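Local coordinates for chitin oligosaccharide binding protein NagB2 (Paenibacillus sp. FPU-7, PDB 7EHO) that probably captures chitin oligosaccharides as the extracellular solute-binding protein of a sugar ABC importer, at residues G141-G146 with V355-G360. Numbering follows the deposited sequence.
Sequences GLPEAG and VPSMKG
In this periplasmic-binding-protein fold, the long strand 138-154 of the mixed sheet receives a short, loosely bonded antiparallel neighbour, 355-356, which follows helix 342-352. Gly146 N donates to Val355 O at 3.0 Å, with an N-H...O angle of 152°. The return bond of a regular antiparallel pair is replaced by a water: it donates to Gly146 O (2.8 Å) and accepts from Val355 N, so one water bridges both backbones. Val355 lays its CB over the same carbonyl, 3.3 Å from Gly146 O, while Ala145 packs against Val355 O through CA and CB.

Beyond Pro356 the chain turns off the strand, and Ser357 takes over with its side chain. Ser357 OG donates to Pro143 O across 2.6 Å, approaching from above the carbonyl plane, 46° out of it. A chi1 of 53° sets OG between the backbone N and the carbonyl carbon of Ser357, aiming it at strand 138-154; Glu144 O lies farther off, and is bonded instead by Gln345 NE2 of helix 342-352. The same glutamine accepts from Met358 N through OE1, tying the strand, the turn and the helix together. Trp314 of strand 309-320 touches both Pro143 and Ser357 and donates through NE1 to Pro356 O. Beside the serine bond, the Pro143 ring rests its CG on Ser357 CB at 3.8 Å.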
# COMPACT_ATOMS: atom_id res chain seq x y z
N GLY A 141 -0.14 1.44 17.10
CA GLY A 141 -0.69 2.48 16.24
C GLY A 141 -1.67 1.85 15.27
O GLY A 141 -1.71 0.63 15.10
N LEU A 142 -2.47 2.72 14.64
CA LEU A 142 -3.57 2.25 13.79
C LEU A 142 -3.54 3.04 12.49
O LEU A 142 -3.77 4.27 12.52
CB LEU A 142 -4.92 2.42 14.49
CG LEU A 142 -5.06 1.64 15.79
CD1 LEU A 142 -6.43 1.97 16.44
CD2 LEU A 142 -4.93 0.13 15.57
N PRO A 143 -3.22 2.41 11.36
CA PRO A 143 -3.11 3.17 10.11
C PRO A 143 -4.46 3.76 9.72
O PRO A 143 -5.50 3.12 9.86
CB PRO A 143 -2.65 2.12 9.09
CG PRO A 143 -3.10 0.80 9.66
CD PRO A 143 -2.97 0.97 11.17
N GLU A 144 -4.41 4.98 9.20
CA GLU A 144 -5.60 5.68 8.74
C GLU A 144 -5.91 5.37 7.29
O GLU A 144 -7.06 5.11 6.93
CB GLU A 144 -5.42 7.19 8.93
CG GLU A 144 -6.58 8.01 8.38
CD GLU A 144 -6.37 9.51 8.54
OE1 GLU A 144 -7.31 10.28 8.27
OE2 GLU A 144 -5.24 9.92 8.89
N ALA A 145 -4.89 5.43 6.43
CA ALA A 145 -5.05 5.14 5.01
C ALA A 145 -3.73 4.56 4.54
O ALA A 145 -2.75 4.57 5.27
CB ALA A 145 -5.39 6.40 4.21
N GLY A 146 -3.70 4.06 3.31
CA GLY A 146 -2.48 3.50 2.77
C GLY A 146 -2.54 3.40 1.25
O GLY A 146 -3.15 4.24 0.58
N VAL A 355 -7.09 5.54 0.26
CA VAL A 355 -7.30 4.09 0.25
C VAL A 355 -7.45 3.60 1.69
O VAL A 355 -6.58 3.90 2.54
CB VAL A 355 -6.14 3.39 -0.46
CG1 VAL A 355 -6.15 1.88 -0.18
CG2 VAL A 355 -6.26 3.64 -1.96
N PRO A 356 -8.50 2.83 2.00
CA PRO A 356 -8.73 2.37 3.38
C PRO A 356 -7.56 1.57 3.95
O PRO A 356 -6.82 0.90 3.23
CB PRO A 356 -9.97 1.47 3.23
CG PRO A 356 -10.74 2.14 2.13
CD PRO A 356 -9.66 2.55 1.13
N SER A 357 -7.43 1.66 5.27
CA SER A 357 -6.61 0.73 6.04
C SER A 357 -7.42 -0.47 6.53
O SER A 357 -6.84 -1.47 6.95
CB SER A 357 -6.00 1.39 7.30
OG SER A 357 -7.05 2.03 8.08
N MET A 358 -8.75 -0.37 6.52
CA MET A 358 -9.63 -1.38 7.10
C MET A 358 -10.21 -2.24 5.98
O MET A 358 -10.41 -1.77 4.86
CB MET A 358 -10.75 -0.67 7.89
CG MET A 358 -10.28 -0.14 9.23
SD MET A 358 -11.63 0.60 10.21
CE MET A 358 -12.23 -0.96 10.99
N LYS A 359 -10.50 -3.51 6.31
CA LYS A 359 -11.02 -4.45 5.33
C LYS A 359 -12.51 -4.24 5.10
O LYS A 359 -13.24 -3.81 6.00
CB LYS A 359 -10.77 -5.89 5.78
CG LYS A 359 -9.34 -6.16 6.23
CD LYS A 359 -9.13 -7.62 6.62
CE LYS A 359 -9.26 -8.56 5.42
NZ LYS A 359 -9.16 -10.00 5.79
N GLY A 360 -12.96 -4.57 3.89
CA GLY A 360 -14.38 -4.59 3.61
C GLY A 360 -15.04 -3.24 3.50
O GLY A 360 -16.25 -3.15 3.64
O HOH W 1 -4.41 6.72 0.23